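Local coordinates for protein fatty acid synthase 1, isoform A (Drosophila melanogaster, PDB 6FN6) that probably builds long-chain saturated fatty acids from acetyl-CoA and malonyl-CoA with NADPH, this chain being its modifying dehydratase, enoylreductase and ketoreductase region, at residues V735-G740 with E746-R751; I711-G716 with Q722-V727; T766-L771 with N786-E791; T694-L699 with T860-P865; F880-S885 with G890-K895. All blocks are in the same frame, centred on the assembly; numbering follows the deposited sequence.

Contact 1 of 5, residues V735-G740 with E746-R751; sequences VFTTVG and EFLLKR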
# COMPACT_ATOMS: atom_id res chain seq x y z
N VAL A 735 -4.97 20.64 16.86
CA VAL A 735 -4.74 20.72 15.43
C VAL A 735 -3.27 20.90 15.08
O VAL A 735 -2.58 21.76 15.63
CB VAL A 735 -5.59 21.85 14.81
CG1 VAL A 735 -5.23 22.07 13.36
CG2 VAL A 735 -7.07 21.54 14.95
N PHE A 736 -2.80 20.06 14.17
CA PHE A 736 -1.51 20.25 13.50
C PHE A 736 -1.79 20.61 12.04
O PHE A 736 -2.75 20.12 11.45
CB PHE A 736 -0.65 18.99 13.60
CG PHE A 736 -0.22 18.66 15.00
CD1 PHE A 736 0.97 19.17 15.51
CD2 PHE A 736 -0.99 17.85 15.81
CE1 PHE A 736 1.37 18.87 16.80
CE2 PHE A 736 -0.59 17.55 17.10
CZ PHE A 736 0.59 18.06 17.60
N THR A 737 -0.97 21.49 11.47
CA THR A 737 -1.14 21.86 10.06
C THR A 737 0.17 22.09 9.35
O THR A 737 1.24 22.08 9.96
CB THR A 737 -2.00 23.13 9.90
OG1 THR A 737 -1.36 24.24 10.56
CG2 THR A 737 -3.38 22.93 10.49
N THR A 738 0.07 22.30 8.04
CA THR A 738 1.22 22.63 7.21
C THR A 738 0.86 23.77 6.26
O THR A 738 -0.32 23.98 5.95
CB THR A 738 1.71 21.41 6.41
OG1 THR A 738 0.61 20.80 5.73
CG2 THR A 738 2.36 20.39 7.35
N VAL A 739 1.86 24.51 5.81
CA VAL A 739 1.65 25.66 4.94
C VAL A 739 2.70 25.72 3.84
O VAL A 739 3.81 25.20 4.00
CB VAL A 739 1.64 26.98 5.74
CG1 VAL A 739 0.43 27.04 6.65
CG2 VAL A 739 2.93 27.12 6.54
N GLY A 740 2.35 26.35 2.73
CA GLY A 740 3.24 26.44 1.58
C GLY A 740 4.27 27.55 1.64
O GLY A 740 5.25 27.52 0.90
N GLU A 746 1.77 33.09 8.39
CA GLU A 746 1.33 34.29 9.10
C GLU A 746 -0.19 34.43 9.12
O GLU A 746 -0.77 34.81 10.13
CB GLU A 746 1.95 35.53 8.46
CG GLU A 746 3.43 35.73 8.75
CD GLU A 746 4.01 36.92 8.00
OE1 GLU A 746 3.51 37.22 6.89
OE2 GLU A 746 4.97 37.53 8.50
N PHE A 747 -0.83 34.11 8.00
CA PHE A 747 -2.28 34.24 7.87
C PHE A 747 -3.04 33.35 8.84
O PHE A 747 -3.96 33.80 9.51
CB PHE A 747 -2.70 33.93 6.43
CG PHE A 747 -4.18 33.72 6.26
CD1 PHE A 747 -5.04 34.79 6.15
CD2 PHE A 747 -4.70 32.43 6.20
CE1 PHE A 747 -6.40 34.59 6.00
CE2 PHE A 747 -6.05 32.23 6.04
CZ PHE A 747 -6.90 33.31 5.94
N LEU A 748 -2.65 32.08 8.92
CA LEU A 748 -3.31 31.13 9.81
C LEU A 748 -3.17 31.53 11.28
O LEU A 748 -4.15 31.56 12.02
CB LEU A 748 -2.72 29.72 9.63
CG LEU A 748 -3.24 28.85 8.48
CD1 LEU A 748 -2.45 27.56 8.44
CD2 LEU A 748 -4.72 28.56 8.65
N LEU A 749 -1.94 31.82 11.69
CA LEU A 749 -1.65 32.18 13.07
C LEU A 749 -2.59 33.28 13.56
O LEU A 749 -3.18 33.17 14.64
CB LEU A 749 -0.20 32.64 13.21
CG LEU A 749 0.86 31.53 13.29
CD1 LEU A 749 2.26 32.12 13.24
CD2 LEU A 749 0.69 30.69 14.55
N LYS A 750 -2.72 34.33 12.76
CA LYS A 750 -3.49 35.51 13.14
C LYS A 750 -5.00 35.27 13.08
O LYS A 750 -5.77 35.95 13.77
CB LYS A 750 -3.13 36.68 12.23
CG LYS A 750 -1.65 37.06 12.27
CD LYS A 750 -1.28 37.96 11.10
CE LYS A 750 0.20 38.29 11.10
NZ LYS A 750 0.62 39.03 9.87
N ARG A 751 -5.42 34.33 12.25
CA ARG A 751 -6.84 34.15 11.96
C ARG A 751 -7.58 33.23 12.95
O ARG A 751 -8.80 33.36 13.11
CB ARG A 751 -7.03 33.61 10.54
CG ARG A 751 -8.48 33.35 10.17
CD ARG A 751 -8.63 33.17 8.67
NE ARG A 751 -10.02 32.91 8.28
CZ ARG A 751 -10.88 33.86 7.93
NH1 ARG A 751 -10.51 35.14 7.90
NH2 ARG A 751 -12.12 33.54 7.59
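L748 bridges the side chains of V739 and T737 where helix 742-751 lies against strand 734-739, the first two elements of a beta-alpha-beta unit in the Rossmann-type sheet of the enoylreductase. One methyl of the leucine does the touching. CD1 sits 3.4 Å from V739 CG1 and 4.1 Å from T737 OG1. It reaches that far because the second torsion is extended (chi2 176°), which puts CD1 at the outer end of the chain. V739 offers the branch beside its own backbone N, CG1, with CG2 between N and the carbonyl carbon; the two side chains slide past each other in opposite directions. T737 comes at a slant and turns its hydroxyl branch to the leucine (chi1 61°), so OG1 meets a methyl here. T737 and V739 direct their CB atoms to the helix, while T738 directs its own to the other face of the strand. All three touching residues are buried: I725 of helix 719-731 packs beside L748 and T737, and I760 of the next strand beside T737 and V739. The closest backbone positions, V739 CA and L748 CA, remain 8.8 Å apart.

Contact 2 of 5, residues I711-G716 with Q722-V727; sequences ILIHAG and QAAISV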
# COMPACT_ATOMS: atom_id res chain seq x y z
N ILE A 711 -5.60 16.05 15.32
CA ILE A 711 -5.80 15.91 13.88
C ILE A 711 -4.74 16.69 13.10
O ILE A 711 -4.41 17.83 13.43
CB ILE A 711 -7.21 16.36 13.46
CG1 ILE A 711 -7.45 16.04 11.99
CG2 ILE A 711 -7.40 17.85 13.71
CD1 ILE A 711 -8.91 16.06 11.58
N LEU A 712 -4.24 16.07 12.04
CA LEU A 712 -3.29 16.70 11.14
C LEU A 712 -4.00 17.17 9.88
O LEU A 712 -4.40 16.35 9.05
CB LEU A 712 -2.15 15.74 10.78
CG LEU A 712 -1.15 16.24 9.74
CD1 LEU A 712 -0.44 17.50 10.22
CD2 LEU A 712 -0.13 15.15 9.40
N ILE A 713 -4.17 18.48 9.75
CA ILE A 713 -4.81 19.08 8.58
C ILE A 713 -3.75 19.63 7.65
O ILE A 713 -3.17 20.69 7.91
CB ILE A 713 -5.80 20.20 8.97
CG1 ILE A 713 -6.68 19.78 10.16
CG2 ILE A 713 -6.64 20.59 7.77
CD1 ILE A 713 -7.65 18.68 9.85
N HIS A 714 -3.50 18.93 6.55
CA HIS A 714 -2.56 19.42 5.55
C HIS A 714 -3.17 20.57 4.76
O HIS A 714 -4.39 20.72 4.72
CB HIS A 714 -2.14 18.29 4.60
CG HIS A 714 -1.05 17.41 5.14
ND1 HIS A 714 0.01 17.91 5.86
CD2 HIS A 714 -0.86 16.08 5.06
CE1 HIS A 714 0.81 16.92 6.20
NE2 HIS A 714 0.30 15.79 5.72
N ALA A 715 -2.32 21.39 4.16
CA ALA A 715 -2.76 22.54 3.37
C ALA A 715 -3.68 23.43 4.21
O ALA A 715 -4.80 23.72 3.81
CB ALA A 715 -3.48 22.08 2.11
N GLY A 716 -3.17 23.86 5.36
CA GLY A 716 -3.96 24.63 6.30
C GLY A 716 -4.63 25.86 5.71
O GLY A 716 -5.84 26.06 5.88
N GLN A 722 -8.69 25.59 5.69
CA GLN A 722 -9.30 26.63 6.51
C GLN A 722 -10.63 26.17 7.09
O GLN A 722 -10.91 26.38 8.27
CB GLN A 722 -9.51 27.91 5.69
CG GLN A 722 -8.26 28.76 5.56
CD GLN A 722 -8.42 29.90 4.58
OE1 GLN A 722 -9.15 30.86 4.84
NE2 GLN A 722 -7.73 29.82 3.45
N ALA A 723 -11.45 25.53 6.26
CA ALA A 723 -12.74 25.04 6.72
C ALA A 723 -12.53 23.92 7.73
O ALA A 723 -13.26 23.82 8.71
CB ALA A 723 -13.57 24.55 5.54
N ALA A 724 -11.53 23.08 7.48
CA ALA A 724 -11.23 21.96 8.36
C ALA A 724 -10.74 22.44 9.73
O ALA A 724 -11.19 21.96 10.76
CB ALA A 724 -10.20 21.05 7.72
N ILE A 725 -9.81 23.40 9.71
CA ILE A 725 -9.23 23.93 10.95
C ILE A 725 -10.32 24.56 11.81
O ILE A 725 -10.35 24.37 13.02
CB ILE A 725 -8.11 24.94 10.64
CG1 ILE A 725 -6.96 24.25 9.90
CG2 ILE A 725 -7.59 25.58 11.93
CD1 ILE A 725 -5.96 25.22 9.29
N SER A 726 -11.21 25.31 11.18
CA SER A 726 -12.28 26.01 11.89
C SER A 726 -13.20 25.02 12.60
O SER A 726 -13.48 25.17 13.78
CB SER A 726 -13.08 26.87 10.92
OG SER A 726 -14.10 27.60 11.59
N VAL A 727 -13.67 24.01 11.87
CA VAL A 727 -14.59 23.04 12.44
C VAL A 727 -13.88 22.22 13.51
O VAL A 727 -14.43 22.01 14.60
CB VAL A 727 -15.18 22.12 11.34
CG1 VAL A 727 -16.12 21.09 11.95
CG2 VAL A 727 -15.91 22.94 10.30
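I713 and A724 form the close-packed centre, where the end of strand 710-713 packs against helix 719-731. The isoleucine's branch methyl CG2 is 3.6 Å from A724 CB, and its CD1 comes up to the same methyl at 4.1 Å, so the alanine is held by both arms of the side chain. I713 CG2 also reaches I725 CG1 at 4.2 Å. The backbones come near at this point, with I713 CA and I725 CA 7.0 Å apart. L785 of the neighbouring strand 781-786 touches both I713 and A724 and shuts this part in. The second close point is the turn. G716 has no side chain, and I725 CD1 lies 3.6 Å from G716 CA and 3.5 Å from G716 O, placed there by an extended second torsion (chi2 167°). G716 fits the first glycine of a GxGxxG pattern in a strand-turn-helix, consistent with the NADPH-binding Rossmann fold of the enoylreductase. Q722 begins to lean away here: its CG passes G716 O at 3.6 Å, and its side chain goes on to touch P867 and I889. At the looser margins A715 and S726 are partly exposed. S726 OG has a probable but very short hydrogen bond with A862 O, in the loop after helix 844-860. H714 turns to the other face of the strand, where hydrogen bonds join its ND1 with T738 OG1 and its NE2 with S796 OG.

Contact 3 of 5, residues T766-L771 with N786-E791; sequences TSFEQL and NSLSEE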
# COMPACT_ATOMS: atom_id res chain seq x y z
N THR A 766 8.80 16.88 3.65
CA THR A 766 8.33 15.86 4.59
C THR A 766 8.68 16.20 6.05
O THR A 766 8.45 15.38 6.94
CB THR A 766 8.93 14.48 4.26
OG1 THR A 766 10.36 14.58 4.17
CG2 THR A 766 8.39 13.96 2.95
N SER A 767 9.23 17.38 6.28
CA SER A 767 9.70 17.77 7.61
C SER A 767 8.61 17.66 8.66
O SER A 767 8.90 17.41 9.83
CB SER A 767 10.25 19.19 7.59
OG SER A 767 9.21 20.14 7.49
N PHE A 768 7.36 17.82 8.25
CA PHE A 768 6.24 17.83 9.19
C PHE A 768 6.12 16.50 9.95
O PHE A 768 5.55 16.45 11.04
CB PHE A 768 4.93 18.15 8.48
CG PHE A 768 4.51 17.11 7.47
CD1 PHE A 768 3.83 15.97 7.87
CD2 PHE A 768 4.79 17.28 6.13
CE1 PHE A 768 3.44 15.01 6.95
CE2 PHE A 768 4.41 16.33 5.20
CZ PHE A 768 3.73 15.20 5.61
N GLU A 769 6.66 15.43 9.37
CA GLU A 769 6.65 14.13 10.03
C GLU A 769 7.40 14.19 11.35
O GLU A 769 6.89 13.77 12.39
CB GLU A 769 7.25 13.06 9.12
CG GLU A 769 7.23 11.66 9.70
CD GLU A 769 7.92 10.65 8.81
OE1 GLU A 769 8.05 10.92 7.60
OE2 GLU A 769 8.35 9.59 9.32
N GLN A 770 8.62 14.72 11.31
CA GLN A 770 9.44 14.84 12.51
C GLN A 770 8.76 15.75 13.52
O GLN A 770 8.73 15.46 14.71
CB GLN A 770 10.84 15.37 12.18
CG GLN A 770 11.75 14.37 11.48
CD GLN A 770 11.30 14.07 10.06
OE1 GLN A 770 11.00 14.98 9.29
NE2 GLN A 770 11.25 12.79 9.72
N LEU A 771 8.20 16.85 13.02
CA LEU A 771 7.54 17.83 13.88
C LEU A 771 6.40 17.21 14.67
O LEU A 771 6.29 17.40 15.88
CB LEU A 771 7.02 19.00 13.04
CG LEU A 771 6.31 20.14 13.77
CD1 LEU A 771 6.52 21.45 13.02
CD2 LEU A 771 4.81 19.88 13.94
N ASN A 786 -5.72 14.47 4.44
CA ASN A 786 -4.61 14.60 3.50
C ASN A 786 -5.04 14.99 2.09
O ASN A 786 -5.98 14.41 1.53
CB ASN A 786 -3.83 13.28 3.44
CG ASN A 786 -2.59 13.38 2.59
OD1 ASN A 786 -1.83 14.34 2.69
ND2 ASN A 786 -2.37 12.38 1.74
N SER A 787 -4.35 15.97 1.52
CA SER A 787 -4.49 16.33 0.12
C SER A 787 -3.13 16.32 -0.57
O SER A 787 -3.00 16.71 -1.73
CB SER A 787 -5.15 17.71 -0.03
OG SER A 787 -4.42 18.71 0.66
N LEU A 788 -2.11 15.88 0.16
CA LEU A 788 -0.76 15.74 -0.38
C LEU A 788 -0.60 14.35 -0.99
O LEU A 788 -1.46 13.49 -0.81
CB LEU A 788 0.29 15.97 0.71
CG LEU A 788 0.73 17.42 0.97
CD1 LEU A 788 -0.46 18.37 1.04
CD2 LEU A 788 1.54 17.49 2.25
N SER A 789 0.49 14.13 -1.71
CA SER A 789 0.68 12.86 -2.42
C SER A 789 2.12 12.36 -2.38
O SER A 789 3.04 13.10 -2.01
CB SER A 789 0.23 13.01 -3.87
OG SER A 789 1.03 13.95 -4.56
N GLU A 790 2.29 11.10 -2.77
CA GLU A 790 3.60 10.47 -2.85
C GLU A 790 4.35 10.53 -1.51
O GLU A 790 3.75 10.27 -0.46
CB GLU A 790 4.42 11.11 -3.97
CG GLU A 790 3.77 10.94 -5.34
CD GLU A 790 4.56 11.59 -6.47
OE1 GLU A 790 5.08 10.85 -7.32
OE2 GLU A 790 4.64 12.84 -6.49
N GLU A 791 5.64 10.87 -1.52
CA GLU A 791 6.47 10.77 -0.32
C GLU A 791 5.84 11.52 0.86
O GLU A 791 6.07 11.18 2.02
CB GLU A 791 7.89 11.29 -0.59
CG GLU A 791 8.01 12.79 -0.83
CD GLU A 791 7.55 13.21 -2.22
OE1 GLU A 791 7.38 12.34 -3.09
OE2 GLU A 791 7.37 14.43 -2.43
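F768 and L788 meet through one ring carbon and one methyl, CE2 to CD2 at 4.3 Å, with the methyl approaching the phenyl ring at a slant. Beside them T766 and E791 make the other half of the contact. T766 CG2 rests 3.7 Å from the backbone E791 O and 4.0 Å from E791 CG, and the two side chains cross at about a right angle. The glutamate chain is folded at its second torsion (chi2 -76°), so it presents its methylene to the threonine while the carboxylate turns off. T766 O lies over the rim of one F768 face, 4.2 Å above its plane, and accepts a hydrogen bond from E769 N. These segments belong to the Rossmann-type part of the enoylreductase, which probably binds NADPH: residues 766-771 run into helix 768-775, while the other segment is the loop that leaves the end of strand 781-786 for helix 791-797. That loop is shaped by an Asx turn. L788 N donates to N786 OD1 at 3.0 Å from well above the carbonyl plane (64° out of it), with a moderately bent N-H...O angle of 146°; a weak bond runs back from N786 ND2 to L788 O. N786 is itself anchored to E808 by a hydrogen bond through ND2. E790 stands at the N-cap of helix 791-797, its backbone N bonded to D813 OD2. Farther round, H714 packs edge-to-face with F768 and also touches L788, while E769 OE1 forms a salt bridge with R798 NH1, just past helix 791-797.

Contact 4 of 5, residues T694-L699 with T860-P865; sequences TVYYAL and TGAVVP
Y696 reaches from helix 689-702 to V863 and A862, tying the helix that precedes the Rossmann-type sheet of the enoylreductase to the loop that leaves it after helix 844-860. This loop leads on to strand 868-872, which lies in a different sheet, so the contact sits where the chain passes between the two parts of the domain. The tyrosine gives most to the contact, and only the outer end of its ring is used. V863 CG2 lies at the ring edge, in its plane, 3.9 Å from both CE2 and OH of Y696, so the methyl straddles the corner between the ring carbon and the hydroxyl. V863 shows that branch because CG1 takes the place opposite the backbone N (chi1 -180°), leaving CG2 beside N and facing the tyrosine. A862 adds its single methyl. G861, the first residue after the helix, has positive phi (100°), a backbone shape that calls for glycine. All three touching residues are buried: L853 and V854 of helix 844-860 pack on Y696, I858 on V863, and A730 of helix 719-731 on A862. The loop is further held by V864 O, which bonds the hydroxyl of Y692, one turn before Y696 on the same helix. The next residue, Y697, points the other way and bonds N828 of the second subunit through its OH. Within this contact the nearest atoms to Y696 OH are methyls, V863 CG2 and, at 4.0 Å, A862 CB.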
# COMPACT_ATOMS: atom_id res chain seq x y z
N THR A 694 -17.44 19.10 2.41
CA THR A 694 -16.32 18.18 2.35
C THR A 694 -15.78 17.91 3.76
O THR A 694 -15.58 16.76 4.14
CB THR A 694 -15.19 18.74 1.47
OG1 THR A 694 -15.70 19.03 0.17
CG2 THR A 694 -14.04 17.74 1.36
N VAL A 695 -15.55 18.98 4.51
CA VAL A 695 -14.96 18.88 5.83
C VAL A 695 -15.84 18.03 6.74
O VAL A 695 -15.34 17.19 7.49
CB VAL A 695 -14.73 20.28 6.44
CG1 VAL A 695 -14.59 20.22 7.95
CG2 VAL A 695 -13.50 20.92 5.83
N TYR A 696 -17.15 18.24 6.66
CA TYR A 696 -18.07 17.55 7.54
C TYR A 696 -18.26 16.09 7.14
O TYR A 696 -18.39 15.22 7.99
CB TYR A 696 -19.42 18.27 7.56
CG TYR A 696 -19.47 19.39 8.58
CD1 TYR A 696 -19.57 19.11 9.94
CD2 TYR A 696 -19.42 20.72 8.19
CE1 TYR A 696 -19.62 20.12 10.88
CE2 TYR A 696 -19.47 21.74 9.12
CZ TYR A 696 -19.57 21.44 10.46
OH TYR A 696 -19.62 22.45 11.39
N TYR A 697 -18.26 15.82 5.84
CA TYR A 697 -18.43 14.45 5.37
C TYR A 697 -17.19 13.62 5.70
O TYR A 697 -17.27 12.40 5.86
CB TYR A 697 -18.69 14.40 3.86
CG TYR A 697 -18.78 12.98 3.34
CD1 TYR A 697 -19.84 12.16 3.70
CD2 TYR A 697 -17.79 12.46 2.53
CE1 TYR A 697 -19.92 10.86 3.24
CE2 TYR A 697 -17.86 11.16 2.06
CZ TYR A 697 -18.93 10.37 2.42
OH TYR A 697 -19.01 9.07 1.97
N ALA A 698 -16.04 14.29 5.79
CA ALA A 698 -14.78 13.61 6.04
C ALA A 698 -14.51 13.45 7.54
O ALA A 698 -14.23 12.35 8.02
CB ALA A 698 -13.63 14.37 5.38
N LEU A 699 -14.57 14.56 8.27
CA LEU A 699 -14.18 14.58 9.67
C LEU A 699 -15.25 14.03 10.61
O LEU A 699 -14.93 13.33 11.58
CB LEU A 699 -13.83 16.01 10.10
CG LEU A 699 -12.75 16.75 9.30
CD1 LEU A 699 -12.36 18.04 10.01
CD2 LEU A 699 -11.52 15.89 9.04
N THR A 860 -23.51 27.71 15.01
CA THR A 860 -22.53 27.47 16.07
C THR A 860 -21.37 28.45 15.96
O THR A 860 -20.74 28.81 16.96
CB THR A 860 -21.99 26.04 16.02
OG1 THR A 860 -23.08 25.11 16.06
CG2 THR A 860 -21.05 25.77 17.19
N GLY A 861 -21.07 28.87 14.73
CA GLY A 861 -19.94 29.74 14.46
C GLY A 861 -18.73 28.99 13.93
O GLY A 861 -17.70 29.59 13.64
N ALA A 862 -18.86 27.67 13.80
CA ALA A 862 -17.77 26.85 13.28
C ALA A 862 -17.58 27.11 11.78
O ALA A 862 -16.46 27.05 11.27
CB ALA A 862 -18.04 25.38 13.53
N VAL A 863 -18.68 27.38 11.09
CA VAL A 863 -18.64 27.65 9.66
C VAL A 863 -18.47 29.15 9.42
O VAL A 863 -19.39 29.93 9.68
CB VAL A 863 -19.90 27.12 8.95
CG1 VAL A 863 -19.85 27.40 7.45
CG2 VAL A 863 -20.06 25.63 9.21
N VAL A 864 -17.30 29.54 8.94
CA VAL A 864 -17.01 30.94 8.62
C VAL A 864 -16.73 31.07 7.13
O VAL A 864 -16.06 30.22 6.55
CB VAL A 864 -15.82 31.45 9.46
CG1 VAL A 864 -15.50 32.90 9.12
CG2 VAL A 864 -16.12 31.31 10.94
N PRO A 865 -17.25 32.14 6.50
CA PRO A 865 -16.89 32.30 5.08
C PRO A 865 -15.40 32.56 4.92
O PRO A 865 -14.77 33.12 5.81
CB PRO A 865 -17.73 33.50 4.64
CG PRO A 865 -18.00 34.26 5.90
CD PRO A 865 -18.13 33.22 6.97

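Contact 5 of 5, residues F880-S885 with G890-K895; sequences FRFMAS and GKVVIK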
# COMPACT_ATOMS: atom_id res chain seq x y z
N PHE A 880 -8.80 31.79 -13.32
CA PHE A 880 -8.28 30.43 -13.36
C PHE A 880 -6.77 30.37 -13.22
O PHE A 880 -6.24 29.60 -12.42
CB PHE A 880 -8.69 29.75 -14.67
CG PHE A 880 -10.03 29.06 -14.61
CD1 PHE A 880 -11.20 29.79 -14.64
CD2 PHE A 880 -10.10 27.68 -14.51
CE1 PHE A 880 -12.43 29.15 -14.58
CE2 PHE A 880 -11.32 27.04 -14.45
CZ PHE A 880 -12.48 27.77 -14.49
N ARG A 881 -6.07 31.19 -14.00
CA ARG A 881 -4.61 31.23 -13.93
C ARG A 881 -4.14 31.60 -12.53
O ARG A 881 -3.10 31.13 -12.07
CB ARG A 881 -4.05 32.22 -14.96
CG ARG A 881 -4.18 31.73 -16.39
CD ARG A 881 -3.45 32.63 -17.38
NE ARG A 881 -3.56 32.12 -18.74
CZ ARG A 881 -2.83 31.13 -19.23
NH1 ARG A 881 -1.93 30.51 -18.47
NH2 ARG A 881 -3.00 30.74 -20.49
N PHE A 882 -4.92 32.43 -11.85
CA PHE A 882 -4.58 32.89 -10.51
C PHE A 882 -4.66 31.75 -9.50
O PHE A 882 -3.83 31.66 -8.60
CB PHE A 882 -5.49 34.04 -10.09
CG PHE A 882 -5.19 34.58 -8.72
CD1 PHE A 882 -4.08 35.38 -8.50
CD2 PHE A 882 -6.02 34.29 -7.65
CE1 PHE A 882 -3.80 35.87 -7.24
CE2 PHE A 882 -5.75 34.78 -6.39
CZ PHE A 882 -4.64 35.57 -6.19
N MET A 883 -5.67 30.89 -9.65
CA MET A 883 -5.83 29.78 -8.72
C MET A 883 -4.78 28.71 -9.00
O MET A 883 -4.28 28.07 -8.08
CB MET A 883 -7.23 29.17 -8.82
CG MET A 883 -7.49 28.12 -7.75
SD MET A 883 -9.20 27.59 -7.61
CE MET A 883 -9.09 26.53 -6.17
N ALA A 884 -4.45 28.52 -10.27
CA ALA A 884 -3.46 27.53 -10.67
C ALA A 884 -2.10 27.84 -10.04
O ALA A 884 -1.36 26.93 -9.66
CB ALA A 884 -3.34 27.48 -12.19
N SER A 885 -1.78 29.13 -9.93
CA SER A 885 -0.49 29.56 -9.40
C SER A 885 -0.28 29.04 -7.98
O SER A 885 0.77 28.49 -7.66
CB SER A 885 -0.39 31.08 -9.42
OG SER A 885 -1.35 31.67 -8.56
N GLY A 890 -7.74 31.16 0.42
CA GLY A 890 -9.19 31.16 0.49
C GLY A 890 -9.84 30.73 -0.81
O GLY A 890 -9.27 29.95 -1.57
N LYS A 891 -11.03 31.25 -1.06
CA LYS A 891 -11.80 30.85 -2.24
C LYS A 891 -11.71 31.87 -3.37
O LYS A 891 -11.78 33.08 -3.14
CB LYS A 891 -13.27 30.65 -1.85
CG LYS A 891 -14.05 29.79 -2.84
CD LYS A 891 -13.46 28.40 -2.95
CE LYS A 891 -14.53 27.32 -2.95
NZ LYS A 891 -13.92 25.96 -2.88
N VAL A 892 -11.55 31.36 -4.59
CA VAL A 892 -11.55 32.19 -5.79
C VAL A 892 -12.97 32.25 -6.34
O VAL A 892 -13.55 31.21 -6.66
CB VAL A 892 -10.57 31.64 -6.85
CG1 VAL A 892 -10.55 32.53 -8.09
CG2 VAL A 892 -9.17 31.51 -6.26
N VAL A 893 -13.52 33.46 -6.46
CA VAL A 893 -14.93 33.61 -6.84
C VAL A 893 -15.10 34.51 -8.07
O VAL A 893 -14.44 35.53 -8.21
CB VAL A 893 -15.75 34.17 -5.66
CG1 VAL A 893 -17.25 34.08 -5.97
CG2 VAL A 893 -15.42 33.42 -4.37
N ILE A 894 -16.02 34.11 -8.95
CA ILE A 894 -16.37 34.92 -10.11
C ILE A 894 -17.67 35.66 -9.86
O ILE A 894 -18.70 35.06 -9.55
CB ILE A 894 -16.46 34.06 -11.39
CG1 ILE A 894 -15.07 33.60 -11.80
CG2 ILE A 894 -17.11 34.86 -12.52
CD1 ILE A 894 -15.06 32.58 -12.91
N LYS A 895 -17.62 36.98 -10.01
CA LYS A 895 -18.77 37.84 -9.80
C LYS A 895 -19.61 37.94 -11.07
O LYS A 895 -19.37 38.79 -11.93
CB LYS A 895 -18.31 39.24 -9.36
CG LYS A 895 -19.42 40.26 -9.16
CD LYS A 895 -18.91 41.67 -9.44
CE LYS A 895 -17.85 42.09 -8.42
NZ LYS A 895 -17.31 43.44 -8.72
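A beta-alpha-beta unit of the enoylreductase, strand 868-872, helix 876-885 and strand 891-895, has its second and third elements joined here, M883 and F882 of the helix resting on V892 of the strand. The two strands run parallel as neighbours, and strand 891-895 also pairs antiparallel with strand 601-611. Strand 891-895 thus belongs to a mixed sheet; the parallel, Rossmann-type sheet of the enoylreductase is a different one. One methyl receives nearly all of the contact. V892 CG2 lies 4.0 Å from M883 CB and 4.1 Å from each of M883 CG and SD, so the methionine crosses the valine at a slant, three of its atoms in contact with the methyl. M883 achieves this with CG opposite the backbone N (chi1 -173°) and an extended chain beyond; the side chain also touches F613. The valine in turn turns CG2 out by placing CG1 opposite its N (chi1 -179°). F882 meets the same methyl with its ring edge: V892 CG2 is near the plane of the phenyl ring, and F882 CD2 is 4.4 Å away. I611 backs V892 from strand 601-611, and H888 in the connecting turn touches F882 and M883. G890, just before the strand, has positive phi, a backbone shape that suits glycine. M883 CA and V892 CA, the closest pair of backbone positions, are 6.9 Å apart.

Overall arrangement
Contacts 1 and 2 are buried helix-on-strand packing on one parallel sheet: strands 734-739 and 710-713 are neighbours, hydrogen-bonded through F736 and I711 or I713, and the centres lie about 9 Å apart. Contact 3, partly buried, lies at the other face of this sheet and is the one with polar loop geometry, where an Asx turn does the shaping. Contact 4 sits beside contact 2, centres about 10 Å apart, and is buried, though the start of its loop, T860 and G861, is exposed. Contact 5 belongs to another sheet, its centre about 20 Å from those of contacts 1 and 2; it is made of apolar side chains, all its closest pairs falling on one valine methyl.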